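Local coordinates for protein glucose-6-phosphate isomerase (Plasmodium falciparum, PDB 3QKI) that probably catalyses the reversible conversion of alpha-D-glucose 6-phosphate to beta-D-fructose 6-phosphate, the second step of glycolysis, at residues N108-H113 with I128-K133; E345-A350 with I537-F542. One frame throughout, in Å; residues are numbered along the deposited sequence.

Contact 1: N108-H113 with I128-K133; sequences NRSVLH and IIIDNK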
ATOM      1  N   ASN A 108      10.151 -15.809  26.474  1.00 18.00           N
ATOM      2  CA  ASN A 108      10.701 -15.450  27.790  1.00 17.92           C
ATOM      3  C   ASN A 108      11.713 -14.313  27.652  1.00 21.14           C
ATOM      4  O   ASN A 108      12.886 -14.472  27.973  1.00 19.91           O
ATOM      5  CB  ASN A 108      11.289 -16.673  28.534  1.00 16.83           C
ATOM      6  CG  ASN A 108      11.409 -16.416  30.014  1.00 36.23           C
ATOM      7  OD1 ASN A 108      10.609 -15.683  30.612  1.00 26.38           O
ATOM      8  ND2 ASN A 108      12.424 -16.987  30.629  1.00 35.82           N
ATOM      9  N   ARG A 109      11.255 -13.179  27.115  1.00 16.87           N
ATOM     10  CA  ARG A 109      12.117 -12.045  26.836  1.00 16.80           C
ATOM     11  C   ARG A 109      11.574 -10.737  27.328  1.00 18.89           C
ATOM     12  O   ARG A 109      10.361 -10.556  27.448  1.00 16.40           O
ATOM     13  CB  ARG A 109      12.334 -11.914  25.326  1.00 18.33           C
ATOM     14  CG  ARG A 109      13.166 -13.021  24.745  1.00 34.21           C
ATOM     15  CD  ARG A 109      14.197 -12.457  23.810  1.00 45.14           C
ATOM     16  NE  ARG A 109      13.645 -12.207  22.487  1.00 44.04           N
ATOM     17  CZ  ARG A 109      13.766 -13.038  21.460  1.00 61.74           C
ATOM     18  NH1 ARG A 109      14.398 -14.197  21.606  1.00 37.37           N
ATOM     19  NH2 ARG A 109      13.249 -12.721  20.280  1.00 58.80           N
ATOM     20  N   SER A 110      12.481  -9.785  27.521  1.00 16.32           N
ATOM     21  CA  SER A 110      12.134  -8.426  27.876  1.00 15.73           C
ATOM     22  C   SER A 110      11.735  -7.712  26.583  1.00 16.08           C
ATOM     23  O   SER A 110      12.038  -8.187  25.489  1.00 16.09           O
ATOM     24  CB  SER A 110      13.321  -7.730  28.532  1.00 20.36           C
ATOM     25  OG  SER A 110      13.624  -8.344  29.772  1.00 25.65           O
ATOM     26  N   VAL A 111      11.034  -6.589  26.715  1.00 12.87           N
ATOM     27  CA  VAL A 111      10.538  -5.766  25.593  1.00 11.88           C
ATOM     28  C   VAL A 111      10.975  -4.347  25.955  1.00 15.53           C
ATOM     29  O   VAL A 111      10.317  -3.664  26.753  1.00 14.57           O
ATOM     30  CB  VAL A 111       9.006  -5.912  25.441  1.00 14.25           C
ATOM     31  CG1 VAL A 111       8.473  -4.940  24.393  1.00 12.33           C
ATOM     32  CG2 VAL A 111       8.622  -7.360  25.084  1.00 13.96           C
ATOM     33  N   LEU A 112      12.123  -3.932  25.412  1.00 13.05           N
ATOM     34  CA  LEU A 112      12.732  -2.661  25.834  1.00 12.19           C
ATOM     35  C   LEU A 112      13.103  -1.692  24.727  1.00 16.61           C
ATOM     36  O   LEU A 112      14.074  -0.931  24.870  1.00 14.54           O
ATOM     37  CB  LEU A 112      13.924  -2.943  26.770  1.00 11.50           C
ATOM     38  CG  LEU A 112      13.618  -3.423  28.188  1.00 16.08           C
ATOM     39  CD1 LEU A 112      14.882  -3.974  28.863  1.00 17.27           C
ATOM     40  CD2 LEU A 112      12.949  -2.331  29.011  1.00 17.47           C
ATOM     41  N   HIS A 113      12.275  -1.615  23.678  1.00 14.02           N
ATOM     42  CA  HIS A 113      12.488  -0.608  22.643  1.00 13.65           C
ATOM     43  C   HIS A 113      12.386   0.831  23.226  1.00 16.12           C
ATOM     44  O   HIS A 113      13.045   1.737  22.733  1.00 15.91           O
ATOM     45  CB  HIS A 113      11.531  -0.810  21.464  1.00 14.01           C
ATOM     46  CG  HIS A 113      10.105  -0.927  21.872  1.00 16.07           C
ATOM     47  ND1 HIS A 113       9.559  -2.152  22.228  1.00 17.10           N
ATOM     48  CD2 HIS A 113       9.167   0.030  21.993  1.00 16.85           C
ATOM     49  CE1 HIS A 113       8.306  -1.895  22.560  1.00 16.55           C
ATOM     50  NE2 HIS A 113       8.021  -0.594  22.428  1.00 16.56           N
ATOM     51  N   ILE A 128      18.048   0.578  33.817  1.00 19.99           N
ATOM     52  CA  ILE A 128      17.335  -0.687  33.663  1.00 19.93           C
ATOM     53  C   ILE A 128      18.429  -1.737  33.722  1.00 25.48           C
ATOM     54  O   ILE A 128      19.290  -1.811  32.830  1.00 23.25           O
ATOM     55  CB  ILE A 128      16.479  -0.782  32.356  1.00 22.88           C
ATOM     56  CG1 ILE A 128      15.405   0.326  32.270  1.00 23.49           C
ATOM     57  CG2 ILE A 128      15.858  -2.195  32.195  1.00 22.79           C
ATOM     58  CD1 ILE A 128      14.917   0.623  30.845  1.00 29.05           C
ATOM     59  N   ILE A 129      18.402  -2.526  34.795  1.00 24.81           N
ATOM     60  CA  ILE A 129      19.374  -3.578  35.054  1.00 25.25           C
ATOM     61  C   ILE A 129      18.899  -4.943  34.518  1.00 31.76           C
ATOM     62  O   ILE A 129      17.930  -5.507  35.017  1.00 33.98           O
ATOM     63  CB  ILE A 129      19.732  -3.618  36.567  1.00 27.64           C
ATOM     64  CG1 ILE A 129      19.989  -2.204  37.190  1.00 27.00           C
ATOM     65  CG2 ILE A 129      20.846  -4.620  36.850  1.00 28.39           C
ATOM     66  CD1 ILE A 129      21.170  -1.361  36.606  1.00 31.10           C
ATOM     67  N   ILE A 130      19.577  -5.439  33.486  1.00 27.87           N
ATOM     68  CA  ILE A 130      19.351  -6.735  32.857  1.00 28.35           C
ATOM     69  C   ILE A 130      20.703  -7.436  32.949  1.00 36.57           C
ATOM     70  O   ILE A 130      21.713  -6.864  32.524  1.00 36.50           O
ATOM     71  CB  ILE A 130      18.881  -6.608  31.373  1.00 31.08           C
ATOM     72  CG1 ILE A 130      17.545  -5.810  31.198  1.00 31.59           C
ATOM     73  CG2 ILE A 130      18.891  -7.952  30.631  1.00 30.05           C
ATOM     74  CD1 ILE A 130      16.248  -6.484  31.644  1.00 41.64           C
ATOM     75  N   ASP A 131      20.730  -8.646  33.536  1.00 36.25           N
ATOM     76  CA  ASP A 131      21.931  -9.474  33.764  1.00 36.53           C
ATOM     77  C   ASP A 131      23.060  -8.668  34.416  1.00 41.86           C
ATOM     78  O   ASP A 131      24.185  -8.639  33.899  1.00 42.17           O
ATOM     79  CB  ASP A 131      22.379 -10.188  32.469  1.00 38.33           C
ATOM     80  CG  ASP A 131      21.296 -11.053  31.834  1.00 50.20           C
ATOM     81  OD1 ASP A 131      20.635 -11.824  32.576  1.00 51.56           O
ATOM     82  OD2 ASP A 131      21.119 -10.971  30.593  1.00 52.35           O
ATOM     83  N   ASN A 132      22.716  -7.993  35.552  1.00 39.63           N
ATOM     84  CA  ASN A 132      23.593  -7.138  36.361  0.50 39.73           C
ATOM     85  C   ASN A 132      24.378  -6.063  35.576  1.00 43.47           C
ATOM     86  O   ASN A 132      25.530  -5.744  35.900  1.00 45.40           O
ATOM     87  CB  ASN A 132      24.447  -7.947  37.371  0.50 42.94           C
ATOM     88  CG  ASN A 132      25.363  -8.971  36.758  0.50 67.55           C
ATOM     89  OD1 ASN A 132      26.451  -8.649  36.270  0.50 65.47           O
ATOM     90  ND2 ASN A 132      24.932 -10.226  36.758  0.50 56.88           N
ATOM     91  N   LYS A 133      23.723  -5.467  34.556  1.00 37.17           N
ATOM     92  CA  LYS A 133      24.287  -4.413  33.709  1.00 34.94           C
ATOM     93  C   LYS A 133      23.193  -3.404  33.342  1.00 33.48           C
ATOM     94  O   LYS A 133      22.089  -3.824  32.962  1.00 33.05           O
ATOM     95  CB  LYS A 133      24.929  -5.037  32.446  1.00 37.47           C
ATOM     96  CG  LYS A 133      25.428  -4.055  31.381  1.00 54.32           C
TER
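Leu112 reaches across to Ile128 and Ile130 and carries most of this contact. From CB the side chain runs toward residues 128-133. A chi1 of -73° leaves CG beside the backbone N, and from there CD1 and CD2 spread over Ile128. Leu112 CD1 is 3.9 Å from Ile128 CG2. Leu112 CD2 sits 4.0 Å from Ile128 CD1. The two side chains thus lie alongside each other and point opposite ways, with two methyl pairs between them. Leu112 and Ile130 instead meet tip to tip. Leu112 CD1 is 4.0 Å from Ile130 CD1 and equally far from Ile130 CG1.

The tip of Ile130 also touches Ser110. Ile130 CD1 is 3.7 Å from Ser110 OG, a van der Waals approach of a methyl to a hydroxyl. That hydroxyl is hydrogen-bonded to Gly100 O.

The backbones stay well apart, with the CA atoms of Ser110 and Ile130 8.9 Å from each other. The contact ties the loop after helix 90-99 to a two-stranded antiparallel hairpin leading into helix 135-154. In the hairpin, Ile130 N donates a hydrogen bond to Lys133 O at 3.0 Å. Val135 packs on both isoleucines, and Leu112 also rests on Trp308. The side chain of Ile130 is about 12 Å from that of Lys250, which binds fructose 6-phosphate.

The loop and the hairpin meet almost wholly through aliphatic carbons, with one hydroxyl bonded elsewhere, so this join is apolar and without directional bonds.

Contact 2: E345-A350 with I537-F542; sequences EHFLHA and IVAEGF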
ATOM      1  N   GLU A 345       6.961   8.574  27.844  1.00 13.07           N
ATOM      2  CA  GLU A 345       6.703   9.087  29.205  1.00 13.84           C
ATOM      3  C   GLU A 345       5.230   9.375  29.434  1.00 18.11           C
ATOM      4  O   GLU A 345       4.690   9.049  30.496  1.00 19.19           O
ATOM      5  CB  GLU A 345       7.556  10.337  29.494  1.00 15.32           C
ATOM      6  CG  GLU A 345       9.039  10.028  29.616  1.00 21.05           C
ATOM      7  CD  GLU A 345       9.449   9.436  30.953  1.00 39.86           C
ATOM      8  OE1 GLU A 345       9.354  10.159  31.967  1.00 46.70           O
ATOM      9  OE2 GLU A 345       9.894   8.267  30.983  1.00 35.26           O
ATOM     10  N   HIS A 346       4.558   9.930  28.411  1.00 15.27           N
ATOM     11  CA  HIS A 346       3.125  10.203  28.445  1.00 13.23           C
ATOM     12  C   HIS A 346       2.373   8.867  28.551  1.00 18.05           C
ATOM     13  O   HIS A 346       1.502   8.704  29.416  1.00 18.17           O
ATOM     14  CB  HIS A 346       2.687  10.958  27.162  1.00 13.16           C
ATOM     15  CG  HIS A 346       1.213  11.070  27.023  1.00 15.57           C
ATOM     16  ND1 HIS A 346       0.483  11.990  27.765  1.00 16.67           N
ATOM     17  CD2 HIS A 346       0.360  10.346  26.261  1.00 17.45           C
ATOM     18  CE1 HIS A 346      -0.782  11.813  27.426  1.00 16.04           C
ATOM     19  NE2 HIS A 346      -0.911  10.834  26.522  1.00 16.86           N
ATOM     20  N   PHE A 347       2.732   7.910  27.691  1.00 12.66           N
ATOM     21  CA  PHE A 347       2.105   6.586  27.682  1.00 12.84           C
ATOM     22  C   PHE A 347       2.213   5.887  29.062  1.00 16.39           C
ATOM     23  O   PHE A 347       1.238   5.321  29.562  1.00 14.86           O
ATOM     24  CB  PHE A 347       2.755   5.716  26.594  1.00 12.80           C
ATOM     25  CG  PHE A 347       2.277   4.284  26.497  1.00 12.07           C
ATOM     26  CD1 PHE A 347       0.916   3.977  26.554  1.00 13.57           C
ATOM     27  CD2 PHE A 347       3.170   3.261  26.231  1.00  9.10           C
ATOM     28  CE1 PHE A 347       0.476   2.662  26.420  1.00 13.87           C
ATOM     29  CE2 PHE A 347       2.726   1.948  26.055  1.00 11.97           C
ATOM     30  CZ  PHE A 347       1.384   1.659  26.114  1.00 11.71           C
ATOM     31  N   LEU A 348       3.398   5.935  29.665  1.00 14.80           N
ATOM     32  CA  LEU A 348       3.621   5.284  30.949  1.00 14.29           C
ATOM     33  C   LEU A 348       2.902   5.976  32.110  1.00 18.59           C
ATOM     34  O   LEU A 348       2.326   5.296  32.971  1.00 18.15           O
ATOM     35  CB  LEU A 348       5.133   5.229  31.232  1.00 13.99           C
ATOM     36  CG  LEU A 348       5.579   4.649  32.583  1.00 17.02           C
ATOM     37  CD1 LEU A 348       5.244   3.148  32.687  1.00 16.89           C
ATOM     38  CD2 LEU A 348       7.083   4.856  32.784  1.00 19.78           C
ATOM     39  N   HIS A 349       3.000   7.305  32.174  1.00 15.01           N
ATOM     40  CA  HIS A 349       2.519   8.086  33.306  1.00 15.01           C
ATOM     41  C   HIS A 349       1.109   8.667  33.266  1.00 21.09           C
ATOM     42  O   HIS A 349       0.508   8.801  34.338  1.00 21.15           O
ATOM     43  CB  HIS A 349       3.544   9.167  33.673  1.00 15.84           C
ATOM     44  CG  HIS A 349       4.875   8.616  34.070  1.00 19.85           C
ATOM     45  ND1 HIS A 349       5.040   7.903  35.248  1.00 22.13           N
ATOM     46  CD2 HIS A 349       6.059   8.667  33.425  1.00 21.68           C
ATOM     47  CE1 HIS A 349       6.322   7.559  35.281  1.00 21.60           C
ATOM     48  NE2 HIS A 349       6.978   8.016  34.221  1.00 21.51           N
ATOM     49  N   ALA A 350       0.580   9.061  32.092  1.00 19.14           N
ATOM     50  CA  ALA A 350      -0.753   9.681  32.042  1.00 19.31           C
ATOM     51  C   ALA A 350      -1.849   8.764  32.543  1.00 24.21           C
ATOM     52  O   ALA A 350      -1.828   7.569  32.228  1.00 22.90           O
ATOM     53  CB  ALA A 350      -1.084  10.158  30.624  1.00 19.67           C
ATOM     54  N   ILE A 537      -0.130   0.014  19.856  1.00 13.49           N
ATOM     55  CA  ILE A 537      -0.057  -1.430  19.599  1.00 13.41           C
ATOM     56  C   ILE A 537       0.239  -2.246  20.861  1.00 14.91           C
ATOM     57  O   ILE A 537      -0.413  -3.270  21.096  1.00 16.01           O
ATOM     58  CB  ILE A 537       0.841  -1.747  18.377  1.00 16.73           C
ATOM     59  CG1 ILE A 537       0.103  -1.352  17.061  1.00 19.04           C
ATOM     60  CG2 ILE A 537       1.314  -3.186  18.338  1.00 17.25           C
ATOM     61  CD1 ILE A 537      -1.434  -1.872  16.909  1.00 31.17           C
ATOM     62  N   VAL A 538       1.164  -1.761  21.695  1.00 10.29           N
ATOM     63  CA  VAL A 538       1.502  -2.401  22.960  1.00 10.59           C
ATOM     64  C   VAL A 538       0.245  -2.410  23.883  1.00 13.27           C
ATOM     65  O   VAL A 538      -0.094  -3.458  24.424  1.00 13.16           O
ATOM     66  CB  VAL A 538       2.738  -1.739  23.626  1.00 13.41           C
ATOM     67  CG1 VAL A 538       2.856  -2.117  25.099  1.00 12.16           C
ATOM     68  CG2 VAL A 538       4.015  -2.082  22.866  1.00 13.55           C
ATOM     69  N   ALA A 539      -0.466  -1.274  23.993  1.00 11.82           N
ATOM     70  CA  ALA A 539      -1.677  -1.164  24.816  1.00 11.91           C
ATOM     71  C   ALA A 539      -2.752  -2.097  24.283  1.00 15.26           C
ATOM     72  O   ALA A 539      -3.398  -2.787  25.069  1.00 16.03           O
ATOM     73  CB  ALA A 539      -2.194   0.270  24.832  1.00 12.63           C
ATOM     74  N   GLU A 540      -2.913  -2.156  22.951  1.00 10.57           N
ATOM     75  CA  GLU A 540      -3.926  -2.972  22.335  1.00  9.73           C
ATOM     76  C   GLU A 540      -3.715  -4.483  22.521  1.00 14.78           C
ATOM     77  O   GLU A 540      -4.695  -5.215  22.700  1.00 13.60           O
ATOM     78  CB  GLU A 540      -4.158  -2.570  20.871  1.00 11.20           C
ATOM     79  CG  GLU A 540      -5.546  -2.941  20.396  1.00 24.94           C
ATOM     80  CD  GLU A 540      -5.975  -2.343  19.077  1.00 43.68           C
ATOM     81  OE1 GLU A 540      -5.223  -1.518  18.504  1.00 28.93           O
ATOM     82  OE2 GLU A 540      -7.090  -2.688  18.623  1.00 34.51           O
ATOM     83  N   GLY A 541      -2.455  -4.937  22.502  1.00 13.37           N
ATOM     84  CA  GLY A 541      -2.129  -6.349  22.714  1.00 12.44           C
ATOM     85  C   GLY A 541      -2.554  -6.793  24.102  1.00 14.15           C
ATOM     86  O   GLY A 541      -3.128  -7.872  24.253  1.00 14.42           O
ATOM     87  N   PHE A 542      -2.364  -5.919  25.107  1.00 10.35           N
ATOM     88  CA  PHE A 542      -2.789  -6.174  26.488  1.00 10.77           C
ATOM     89  C   PHE A 542      -4.306  -6.163  26.636  1.00 17.13           C
ATOM     90  O   PHE A 542      -4.848  -7.023  27.332  1.00 17.47           O
ATOM     91  CB  PHE A 542      -2.109  -5.241  27.501  1.00 11.45           C
ATOM     92  CG  PHE A 542      -0.611  -5.490  27.657  1.00 13.39           C
ATOM     93  CD1 PHE A 542      -0.116  -6.778  27.840  1.00 14.20           C
ATOM     94  CD2 PHE A 542       0.294  -4.426  27.657  1.00 15.64           C
ATOM     95  CE1 PHE A 542       1.256  -7.001  28.019  1.00 15.74           C
ATOM     96  CE2 PHE A 542       1.670  -4.654  27.794  1.00 16.75           C
ATOM     97  CZ  PHE A 542       2.142  -5.942  27.967  1.00 15.00           C
TER
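Two helical turns face each other here across Phe347 and Ala539, whose CA atoms are 9.1 Å apart. Phe347 fills the gap between the backbones. Its CG is anti to the backbone N (chi1 177°), which extends the ring away from its own helix and toward residues 537-542. The ring arrives edge first. Phe347 CE1 lies 3.9 Å from Ala539 CB, with CZ of the same ring almost as close. The small side chain of Ala539 lets the ring come close to the helix backbone, with Phe347 CZ 4.1 Å from Ala539 N. Val538 takes the next part of the rim. Val538 CG1, anti to the backbone N (chi1 164°), stands 4.2 Å from Phe347 CZ and equally far from CE2 of that ring. Both methyls lie near the plane of the ring, so they touch its edge and not its faces. Val538 meets the ring at a slant.

This is helix-to-helix packing inside the glucose-6-phosphate isomerase fold. The two helices are far apart in sequence, and their meeting is buried. It joins the C-terminal end of helix 330-349 to helix 523-543, away from the residues that bind fructose 6-phosphate. Two further helices close in on the ring: Val94 of helix 90-99 and Val358 of helix 356-371 both touch Phe347. Ala361 of helix 356-371 packs on Ala539.

Several polar groups nearby are paired. Ala350 is the first residue to leave helical geometry, and near this helix end Phe347 O accepts a hydrogen bond from Asn355 ND2. On the other helix, Glu540 OE1 forms a salt bridge with Arg536 NE, while its OE2 is hydrogen-bonded to Ser364 OG.

Contact 2 is the more deeply buried of the two: all three of its touching residues are buried, and its centre is about 16 Å from that of the chain. Contact 1 is partly buried, and its centre is about 24 Å from that of the chain. They share no helix or strand directly. One joins a loop to a hairpin nearby in sequence; the other joins two distant helices. Both are apolar, but contact 1 is aliphatic on both sides, whereas contact 2 sets an aromatic edge against alanine and valine methyls. Their centres are 18 Å apart. They meet where His113 NE2 packs at 4.3 Å from Val538 CG2, and Phe313 touches both residues, stacking on the His113 ring.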